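Local coordinates for protein GRMZM2G135359 pseudokinase (Zea mays, PDB 6CPY) that forms, in this piece, the pseudokinase domain of a receptor-like membrane protein, and may bind ATP although phosphoryl transfer by it is doubtful, at residues R149-L158 with V178-V188; A168-T176 with I217-E227. All coordinates share one frame; numbering follows the deposited sequence. Where two conformers were deposited one is given.

Contact 1: residues R149-L158 with V178-V188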
loop_
_atom_site.group_PDB
_atom_site.type_symbol
_atom_site.label_atom_id
_atom_site.label_comp_id
_atom_site.label_asym_id
_atom_site.label_seq_id
_atom_site.Cartn_x
_atom_site.Cartn_y
_atom_site.Cartn_z
ATOM N N ARG A 149 -9.666 -8.824 -9.226
ATOM C CA ARG A 149 -8.231 -8.723 -9.473
ATOM C C ARG A 149 -7.516 -7.870 -8.437
ATOM O O ARG A 149 -6.452 -8.220 -7.981
ATOM C CB ARG A 149 -7.953 -8.138 -10.853
ATOM C CG ARG A 149 -8.223 -9.074 -12.014
ATOM C CD ARG A 149 -7.145 -8.898 -13.074
ATOM N NE ARG A 149 -6.773 -7.499 -13.252
ATOM C CZ ARG A 149 -5.561 -7.062 -13.610
ATOM N NH1 ARG A 149 -4.551 -7.902 -13.832
ATOM N NH2 ARG A 149 -5.356 -5.764 -13.741
ATOM N N ILE A 150 -8.112 -6.739 -8.080
ATOM C CA ILE A 150 -7.542 -5.861 -7.075
ATOM C C ILE A 150 -7.533 -6.559 -5.713
ATOM O O ILE A 150 -6.514 -6.590 -5.029
ATOM C CB ILE A 150 -8.315 -4.527 -7.018
ATOM C CG1 ILE A 150 -8.006 -3.702 -8.282
ATOM C CG2 ILE A 150 -7.984 -3.759 -5.738
ATOM C CD1 ILE A 150 -9.013 -2.607 -8.553
ATOM N N SER A 151 -8.659 -7.160 -5.347
ATOM C CA SER A 151 -8.758 -7.896 -4.084
ATOM C C SER A 151 -7.697 -9.010 -3.950
ATOM O O SER A 151 -7.086 -9.177 -2.888
ATOM C CB SER A 151 -10.182 -8.502 -3.952
ATOM O OG SER A 151 -11.193 -7.499 -3.986
ATOM N N MET A 152 -7.490 -9.771 -5.018
ATOM C CA MET A 152 -6.526 -10.868 -5.008
ATOM C C MET A 152 -5.109 -10.321 -4.924
ATOM O O MET A 152 -4.311 -10.783 -4.103
ATOM C CB MET A 152 -6.674 -11.755 -6.246
ATOM C CG MET A 152 -6.004 -13.121 -6.108
ATOM S SD MET A 152 -6.777 -14.135 -4.825
ATOM C CE MET A 152 -8.370 -13.352 -4.889
ATOM N N GLY A 153 -4.807 -9.323 -5.758
ATOM C CA GLY A 153 -3.495 -8.665 -5.739
ATOM C C GLY A 153 -3.088 -8.193 -4.358
ATOM O O GLY A 153 -1.957 -8.426 -3.926
ATOM N N ILE A 154 -4.010 -7.530 -3.662
ATOM C CA ILE A 154 -3.792 -7.107 -2.283
ATOM C C ILE A 154 -3.474 -8.294 -1.376
ATOM O O ILE A 154 -2.492 -8.269 -0.623
ATOM C CB ILE A 154 -4.989 -6.303 -1.723
ATOM C CG1 ILE A 154 -5.146 -4.970 -2.464
ATOM C CG2 ILE A 154 -4.797 -6.017 -0.249
ATOM C CD1 ILE A 154 -6.481 -4.304 -2.251
ATOM N N ALA A 155 -4.289 -9.348 -1.458
ATOM C CA ALA A 155 -4.069 -10.523 -0.626
ATOM C C ALA A 155 -2.694 -11.155 -0.865
ATOM O O ALA A 155 -2.007 -11.500 0.094
ATOM C CB ALA A 155 -5.171 -11.549 -0.842
ATOM N N TYR A 156 -2.291 -11.289 -2.127
ATOM C CA TYR A 156 -0.981 -11.885 -2.460
ATOM C C TYR A 156 0.176 -11.043 -1.919
ATOM O O TYR A 156 1.167 -11.598 -1.453
ATOM C CB TYR A 156 -0.791 -12.066 -3.963
ATOM C CG TYR A 156 -1.569 -13.207 -4.595
ATOM C CD1 TYR A 156 -1.587 -14.482 -4.017
ATOM C CD2 TYR A 156 -2.227 -13.031 -5.811
ATOM C CE1 TYR A 156 -2.288 -15.529 -4.612
ATOM C CE2 TYR A 156 -2.912 -14.078 -6.422
ATOM C CZ TYR A 156 -2.954 -15.316 -5.811
ATOM O OH TYR A 156 -3.650 -16.348 -6.412
ATOM N N CYS A 157 0.041 -9.720 -1.984
ATOM C CA CYS A 157 1.055 -8.821 -1.410
ATOM C C CYS A 157 1.133 -8.991 0.108
ATOM O O CYS A 157 2.222 -9.201 0.678
ATOM C CB CYS A 157 0.742 -7.360 -1.748
ATOM S SG CYS A 157 2.000 -6.211 -1.141
ATOM N N LEU A 158 -0.016 -8.923 0.769
ATOM C CA LEU A 158 -0.042 -9.034 2.226
ATOM C C LEU A 158 0.498 -10.386 2.714
ATOM O O LEU A 158 1.171 -10.448 3.756
ATOM C CB LEU A 158 -1.448 -8.781 2.775
ATOM C CG LEU A 158 -1.855 -7.319 3.027
ATOM C CD1 LEU A 158 -1.449 -6.389 1.903
ATOM C CD2 LEU A 158 -3.350 -7.224 3.271
ATOM N N VAL A 178 -3.567 1.871 -1.353
ATOM C CA VAL A 178 -3.514 0.942 -2.471
ATOM C C VAL A 178 -3.631 1.741 -3.755
ATOM O O VAL A 178 -4.626 2.446 -3.968
ATOM C CB VAL A 178 -4.664 -0.083 -2.425
ATOM C CG1 VAL A 178 -4.596 -1.009 -3.626
ATOM C CG2 VAL A 178 -4.616 -0.873 -1.129
ATOM N N TYR A 179 -2.613 1.632 -4.596
ATOM C CA TYR A 179 -2.586 2.292 -5.893
ATOM C C TYR A 179 -2.902 1.291 -7.007
ATOM O O TYR A 179 -2.844 0.079 -6.807
ATOM C CB TYR A 179 -1.226 2.958 -6.120
ATOM C CG TYR A 179 -1.036 4.188 -5.259
ATOM C CD1 TYR A 179 -0.680 4.080 -3.921
ATOM C CD2 TYR A 179 -1.249 5.462 -5.781
ATOM C CE1 TYR A 179 -0.529 5.207 -3.129
ATOM C CE2 TYR A 179 -1.093 6.595 -5.000
ATOM C CZ TYR A 179 -0.739 6.465 -3.677
ATOM O OH TYR A 179 -0.586 7.602 -2.902
ATOM N N LEU A 180 -3.250 1.823 -8.169
ATOM C CA LEU A 180 -3.697 1.024 -9.306
ATOM C C LEU A 180 -2.808 1.265 -10.525
ATOM O O LEU A 180 -2.573 2.412 -10.898
ATOM C CB LEU A 180 -5.142 1.396 -9.642
ATOM C CG LEU A 180 -6.138 1.226 -8.490
ATOM C CD1 LEU A 180 -7.535 1.643 -8.908
ATOM C CD2 LEU A 180 -6.149 -0.218 -8.001
ATOM N N THR A 181 -2.348 0.175 -11.134
ATOM C CA THR A 181 -1.492 0.213 -12.327
ATOM C C THR A 181 -2.306 0.559 -13.571
ATOM O O THR A 181 -3.527 0.706 -13.500
ATOM C CB THR A 181 -0.803 -1.145 -12.588
ATOM O OG1 THR A 181 -1.779 -2.125 -12.985
ATOM C CG2 THR A 181 -0.055 -1.629 -11.363
ATOM N N ASP A 182 -1.621 0.673 -14.710
ATOM C CA ASP A 182 -2.272 1.033 -15.978
ATOM C C ASP A 182 -3.409 0.094 -16.430
ATOM O O ASP A 182 -4.293 0.527 -17.178
ATOM C CB ASP A 182 -1.231 1.203 -17.102
ATOM C CG ASP A 182 -0.408 -0.052 -17.354
ATOM O OD1 ASP A 182 -0.584 -1.071 -16.644
ATOM O OD2 ASP A 182 0.436 -0.008 -18.277
ATOM N N ASP A 183 -3.391 -1.173 -15.994
ATOM C CA ASP A 183 -4.530 -2.086 -16.234
ATOM C C ASP A 183 -5.252 -2.485 -14.934
ATOM O O ASP A 183 -5.851 -3.570 -14.825
ATOM C CB ASP A 183 -4.110 -3.312 -17.058
ATOM C CG ASP A 183 -3.048 -4.140 -16.391
ATOM O OD1 ASP A 183 -2.778 -3.940 -15.182
ATOM O OD2 ASP A 183 -2.479 -5.007 -17.089
ATOM N N PHE A 184 -5.197 -1.570 -13.970
ATOM C CA PHE A 184 -5.933 -1.652 -12.712
ATOM C C PHE A 184 -5.560 -2.837 -11.828
ATOM O O PHE A 184 -6.397 -3.355 -11.101
ATOM C CB PHE A 184 -7.437 -1.575 -12.979
ATOM C CG PHE A 184 -7.846 -0.281 -13.599
ATOM C CD1 PHE A 184 -8.141 0.814 -12.806
ATOM C CD2 PHE A 184 -7.854 -0.131 -14.982
ATOM C CE1 PHE A 184 -8.488 2.025 -13.372
ATOM C CE2 PHE A 184 -8.193 1.085 -15.558
ATOM C CZ PHE A 184 -8.516 2.163 -14.749
ATOM N N ALA A 185 -4.302 -3.261 -11.881
ATOM C CA ALA A 185 -3.792 -4.192 -10.885
ATOM C C ALA A 185 -3.465 -3.421 -9.603
ATOM O O ALA A 185 -3.162 -2.223 -9.642
ATOM C CB ALA A 185 -2.563 -4.920 -11.399
ATOM N N ALA A 186 -3.515 -4.111 -8.471
ATOM C CA ALA A 186 -3.237 -3.491 -7.189
ATOM C C ALA A 186 -1.739 -3.337 -6.945
ATOM O O ALA A 186 -0.974 -4.248 -7.219
ATOM C CB ALA A 186 -3.840 -4.316 -6.063
ATOM N N LYS A 187 -1.353 -2.185 -6.400
ATOM C CA LYS A 187 -0.052 -2.005 -5.766
ATOM C C LYS A 187 -0.223 -1.397 -4.383
ATOM O O LYS A 187 -0.553 -0.208 -4.233
ATOM C CB LYS A 187 0.889 -1.169 -6.655
ATOM C CG LYS A 187 1.619 -2.025 -7.688
ATOM C CD LYS A 187 2.711 -1.262 -8.431
ATOM C CE LYS A 187 3.361 -2.124 -9.489
ATOM N NZ LYS A 187 4.268 -3.161 -8.930
ATOM N N VAL A 188 -0.038 -2.230 -3.363
ATOM C CA VAL A 188 -0.074 -1.780 -1.982
ATOM C C VAL A 188 1.182 -0.940 -1.753
ATOM O O VAL A 188 2.256 -1.296 -2.236
ATOM C CB VAL A 188 -0.090 -2.948 -0.988
ATOM C CG1 VAL A 188 -0.119 -2.438 0.448
ATOM C CG2 VAL A 188 -1.284 -3.863 -1.265
HETATM O O HOH W 1 -4.206 -6.893 -8.645
#

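Contact 2: residues A168-T176 with I217-E227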
loop_
_atom_site.group_PDB
_atom_site.type_symbol
_atom_site.label_atom_id
_atom_site.label_comp_id
_atom_site.label_asym_id
_atom_site.label_seq_id
_atom_site.Cartn_x
_atom_site.Cartn_y
_atom_site.Cartn_z
ATOM N N ALA A 168 5.617 -3.875 9.252
ATOM C CA ALA A 168 5.714 -2.422 9.456
ATOM C C ALA A 168 5.299 -1.637 8.212
ATOM O O ALA A 168 4.750 -0.537 8.315
ATOM C CB ALA A 168 7.125 -2.036 9.871
ATOM N N ALA A 169 5.544 -2.225 7.043
ATOM C CA ALA A 169 5.161 -1.633 5.764
ATOM C C ALA A 169 3.640 -1.510 5.560
ATOM O O ALA A 169 3.189 -0.802 4.668
ATOM C CB ALA A 169 5.776 -2.438 4.628
ATOM N N LEU A 170 2.856 -2.203 6.382
ATOM C CA LEU A 170 1.407 -2.216 6.228
ATOM C C LEU A 170 0.714 -1.482 7.373
ATOM O O LEU A 170 -0.505 -1.603 7.545
ATOM C CB LEU A 170 0.918 -3.661 6.178
ATOM C CG LEU A 170 1.554 -4.570 5.124
ATOM C CD1 LEU A 170 1.143 -6.020 5.363
ATOM C CD2 LEU A 170 1.158 -4.111 3.732
ATOM N N ARG A 171 1.476 -0.705 8.144
ATOM C CA ARG A 171 0.928 -0.048 9.330
ATOM C C ARG A 171 -0.158 0.977 9.003
ATOM O O ARG A 171 -0.991 1.283 9.865
ATOM C CB ARG A 171 2.046 0.609 10.159
ATOM C CG ARG A 171 2.564 1.899 9.557
ATOM C CD ARG A 171 3.940 2.286 10.071
ATOM N NE ARG A 171 4.374 3.522 9.429
ATOM C CZ ARG A 171 4.823 3.616 8.175
ATOM N NH1 ARG A 171 4.930 2.539 7.398
ATOM N NH2 ARG A 171 5.171 4.801 7.691
ATOM N N ASN A 172 -0.141 1.509 7.778
ATOM C CA ASN A 172 -1.145 2.484 7.313
ATOM C C ASN A 172 -2.121 1.915 6.267
ATOM O O ASN A 172 -2.824 2.665 5.593
ATOM C CB ASN A 172 -0.435 3.709 6.723
ATOM C CG ASN A 172 0.366 4.464 7.763
ATOM O OD1 ASN A 172 -0.073 4.596 8.904
ATOM N ND2 ASN A 172 1.548 4.947 7.383
ATOM N N PHE A 173 -2.175 0.598 6.150
ATOM C CA PHE A 173 -2.935 -0.044 5.083
ATOM C C PHE A 173 -4.440 0.292 5.060
ATOM O O PHE A 173 -5.166 0.038 6.026
ATOM C CB PHE A 173 -2.731 -1.551 5.162
ATOM C CG PHE A 173 -3.585 -2.316 4.211
ATOM C CD1 PHE A 173 -3.337 -2.272 2.850
ATOM C CD2 PHE A 173 -4.654 -3.061 4.679
ATOM C CE1 PHE A 173 -4.137 -2.966 1.967
ATOM C CE2 PHE A 173 -5.454 -3.762 3.802
ATOM C CZ PHE A 173 -5.200 -3.707 2.446
ATOM N N ASP A 174 -4.891 0.880 3.953
ATOM C CA ASP A 174 -6.317 1.085 3.681
ATOM C C ASP A 174 -6.489 1.425 2.199
ATOM O O ASP A 174 -5.527 1.332 1.430
ATOM C CB ASP A 174 -6.953 2.142 4.609
ATOM C CG ASP A 174 -6.340 3.516 4.476
ATOM O OD1 ASP A 174 -5.917 3.920 3.369
ATOM O OD2 ASP A 174 -6.308 4.219 5.512
ATOM N N SER A 175 -7.697 1.778 1.773
ATOM C CA SER A 175 -7.907 2.029 0.350
ATOM C C SER A 175 -7.159 3.264 -0.158
ATOM O O SER A 175 -6.917 3.372 -1.359
ATOM C CB SER A 175 -9.401 2.090 -0.003
ATOM O OG SER A 175 -10.026 3.199 0.606
ATOM N N THR A 176 -6.764 4.178 0.736
ATOM C CA THR A 176 -5.934 5.327 0.327
ATOM C C THR A 176 -4.467 4.970 0.065
ATOM O O THR A 176 -3.734 5.749 -0.563
ATOM C CB THR A 176 -5.976 6.512 1.340
ATOM O OG1 THR A 176 -5.277 6.173 2.543
ATOM C CG2 THR A 176 -7.408 6.909 1.656
ATOM N N ILE A 217 -3.752 -6.558 10.608
ATOM C CA ILE A 217 -3.685 -6.433 9.143
ATOM C C ILE A 217 -4.778 -7.279 8.478
ATOM O O ILE A 217 -5.417 -6.827 7.528
ATOM C CB ILE A 217 -2.309 -6.846 8.583
ATOM C CG1 ILE A 217 -1.205 -5.918 9.115
ATOM C CG2 ILE A 217 -2.309 -6.834 7.057
ATOM C CD1 ILE A 217 -1.459 -4.439 8.895
ATOM N N VAL A 218 -4.977 -8.498 8.977
ATOM C CA VAL A 218 -6.072 -9.350 8.516
ATOM C C VAL A 218 -7.425 -8.642 8.648
ATOM O O VAL A 218 -8.233 -8.695 7.716
ATOM C CB VAL A 218 -6.106 -10.696 9.259
ATOM C CG1 VAL A 218 -7.440 -11.415 9.040
ATOM C CG2 VAL A 218 -4.947 -11.581 8.811
ATOM N N ARG A 219 -7.669 -7.996 9.788
ATOM C CA ARG A 219 -8.912 -7.239 10.007
ATOM C C ARG A 219 -9.035 -6.099 9.004
ATOM O O ARG A 219 -10.093 -5.893 8.414
ATOM C CB ARG A 219 -8.991 -6.678 11.431
ATOM C CG ARG A 219 -10.276 -5.901 11.733
ATOM C CD ARG A 219 -10.180 -5.092 13.022
ATOM N NE ARG A 219 -9.114 -4.086 12.970
ATOM C CZ ARG A 219 -9.210 -2.878 12.410
ATOM N NH1 ARG A 219 -10.330 -2.475 11.821
ATOM N NH2 ARG A 219 -8.161 -2.061 12.433
ATOM N N LYS A 220 -7.948 -5.362 8.825
ATOM C CA LYS A 220 -7.903 -4.292 7.841
ATOM C C LYS A 220 -8.173 -4.794 6.419
ATOM O O LYS A 220 -8.882 -4.121 5.664
ATOM C CB LYS A 220 -6.567 -3.560 7.900
ATOM C CG LYS A 220 -6.442 -2.613 9.082
ATOM C CD LYS A 220 -5.042 -2.025 9.136
ATOM C CE LYS A 220 -4.934 -0.917 10.165
ATOM N NZ LYS A 220 -3.568 -0.336 10.157
ATOM N N TYR A 221 -7.615 -5.952 6.060
ATOM C CA TYR A 221 -7.894 -6.562 4.761
ATOM C C TYR A 221 -9.389 -6.820 4.593
ATOM O O TYR A 221 -9.970 -6.506 3.559
ATOM C CB TYR A 221 -7.125 -7.876 4.536
ATOM C CG TYR A 221 -7.461 -8.469 3.186
ATOM C CD1 TYR A 221 -6.907 -7.933 2.023
ATOM C CD2 TYR A 221 -8.379 -9.505 3.057
ATOM C CE1 TYR A 221 -7.239 -8.436 0.782
ATOM C CE2 TYR A 221 -8.717 -10.014 1.825
ATOM C CZ TYR A 221 -8.148 -9.473 0.686
ATOM O OH TYR A 221 -8.468 -9.973 -0.547
ATOM N N GLY A 222 -10.003 -7.402 5.618
ATOM C CA GLY A 222 -11.443 -7.657 5.602
ATOM C C GLY A 222 -12.249 -6.389 5.376
ATOM O O GLY A 222 -13.204 -6.403 4.620
ATOM N N MET A 223 -11.846 -5.293 6.014
ATOM C CA MET A 223 -12.535 -4.011 5.863
ATOM C C MET A 223 -12.390 -3.447 4.447
ATOM O O MET A 223 -13.337 -2.856 3.902
ATOM C CB MET A 223 -12.014 -3.003 6.896
ATOM C CG MET A 223 -12.387 -3.369 8.325
ATOM S SD MET A 223 -14.163 -3.294 8.606
ATOM C CE MET A 223 -14.419 -1.532 8.794
ATOM N N VAL A 224 -11.203 -3.608 3.867
ATOM C CA VAL A 224 -10.947 -3.128 2.511
ATOM C C VAL A 224 -11.711 -3.981 1.496
ATOM O O VAL A 224 -12.259 -3.456 0.519
ATOM C CB VAL A 224 -9.429 -3.088 2.193
ATOM C CG1 VAL A 224 -9.183 -2.850 0.711
ATOM C CG2 VAL A 224 -8.740 -2.002 3.013
ATOM N N LEU A 225 -11.728 -5.295 1.706
ATOM C CA LEU A 225 -12.523 -6.184 0.863
ATOM C C LEU A 225 -14.012 -5.792 0.931
ATOM O O LEU A 225 -14.692 -5.700 -0.101
ATOM C CB LEU A 225 -12.306 -7.648 1.248
ATOM C CG LEU A 225 -13.150 -8.677 0.487
ATOM C CD1 LEU A 225 -12.952 -8.546 -1.007
ATOM C CD2 LEU A 225 -12.820 -10.092 0.944
ATOM N N LEU A 226 -14.510 -5.543 2.141
ATOM C CA LEU A 226 -15.896 -5.075 2.315
ATOM C C LEU A 226 -16.159 -3.767 1.570
ATOM O O LEU A 226 -17.216 -3.579 0.970
ATOM C CB LEU A 226 -16.221 -4.891 3.805
ATOM C CG LEU A 226 -17.688 -4.560 4.129
ATOM C CD1 LEU A 226 -18.585 -5.687 3.633
ATOM C CD2 LEU A 226 -17.876 -4.322 5.617
ATOM N N GLU A 227 -15.181 -2.866 1.612
ATOM C CA GLU A 227 -15.264 -1.588 0.912
ATOM C C GLU A 227 -15.287 -1.771 -0.598
ATOM O O GLU A 227 -16.056 -1.125 -1.296
ATOM C CB GLU A 227 -14.095 -0.697 1.340
ATOM C CG GLU A 227 -14.106 0.700 0.748
ATOM C CD GLU A 227 -12.832 1.461 1.060
ATOM O OE1 GLU A 227 -12.069 1.013 1.945
ATOM O OE2 GLU A 227 -12.602 2.510 0.424
HETATM O O HOH W 2 -10.110 1.931 3.399
#

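Contact 1: residues R149-L158 with V178-V188
Ile150 and Ala186 bring the two backbones closest, their CA atoms 4.9 Å apart, where helix 149-158 runs over strand 186-188 with a closest axis approach of 7.5 Å and a crossing angle of -35°. Gly153 helps to permit this: a CB on it would nearly collide with the Ala186 methyl group. A water ties the backbones together, donating to Arg149 O and accepting from Ala186 N. Strands 178-180 and 186-188 are antiparallel and are joined by a type I turn from Thr181 to Phe184; Phe184, in the left-handed region, completes a 3:5 connection in which Thr181 N donates to Ala185 O.

Three side-chain layers follow. Ile150 crosses Leu180 at about a right angle, CD1 to CD2 3.8 Å, while its CG1 lies 3.3 Å from Phe184 O, a buried carbonyl for which the model offers no partner. One turn on, Ile154 points CG1 beside its backbone N (chi1 -66°), which brings it 3.9 Å from Ala186 CB and carries CD1 to Val178 CG1. Beyond, Cys157 SG and Leu158 CD1 both meet Val188. At the outer end, the bent Arg149 chain presents NH2 to Asp183 OD1 in the guanidinium plane, a salt bridge whose hydrogen bond is weak, NH2 to OD1 3.5 Å. A long helix backing a short two-stranded hairpin is the arrangement of the protein kinase C-lobe, where helix E packs beneath strands β7 and β8.

Contact 2: residues A168-T176 with I217-E227
Leu170, Phe173 and Ser175 belong to the segment that takes the place of the kinase catalytic loop, and they pack on 217-227, which corresponds to the central helix F of the C-lobe. Leu170 and Ile217 cross at about a right angle, with Leu170 CB 3.7 Å from Ile217 CD1. By sequence, Leu-Arg-Asn at 170-172 replaces the usual His-Arg-Asp, and Ile217 probably stands where helix F normally carries an aspartate, so an apolar pair seems to occupy a place that is polar in active kinases.

Phe173 fills the middle. With CG anti to the backbone N (chi1 173°), its ring reaches the helix edge-on: Tyr221 N lies at the edge near the ring plane, and CD2 is 3.8 Å from Lys220 CB. Val224 CG2 approaches CE2 obliquely, also at 3.8 Å. The extended Lys220 chain runs past Phe173 in the opposite direction; its NZ is 3.1 Å from Arg171 O, but at an angle too poor for a hydrogen bond. Arg171 itself bonds Ala168 O through NH1 and pairs with Asp190.

The polar end is gripped twice. Ser175 OG donates to Glu227 OE2 (2.7 Å) on the syn side, 17° out of the carboxylate plane, while a water accepts from Ser175 N and donates to Glu227 OE1 (2.6 Å). An alanine in place of Glu227 would remove both carboxylate oxygens and is likely to leave the Ser175 hydroxyl, the water and His135, which also bonds OE2, without their common mate. Just before Ser175, Asp174 OD1 accepts from Thr176 N at 2.8 Å, closing an Asx turn.

Contacts 1 and 2 lie in the C-lobe, their centres about 12 Å apart and each about 9 Å from the centre of the chain. Their segments alternate along the sequence: 149-158, 168-176, 178-188, then 217-227, so the loop of contact 2 leads from the helix of contact 1 into its hairpin. The two touch directly. Ser151 O and Tyr221 OH, 2.8 Å apart, probably form a hydrogen bond between helices 144-164 and 214-230, and Ile154 CG2 packs on both Phe173 CZ and Tyr221 CE1. Helix, loop, hairpin and second helix thus form one continuous core, consistent with a pseudokinase that keeps the kinase scaffold while its catalytic-loop sequence has diverged.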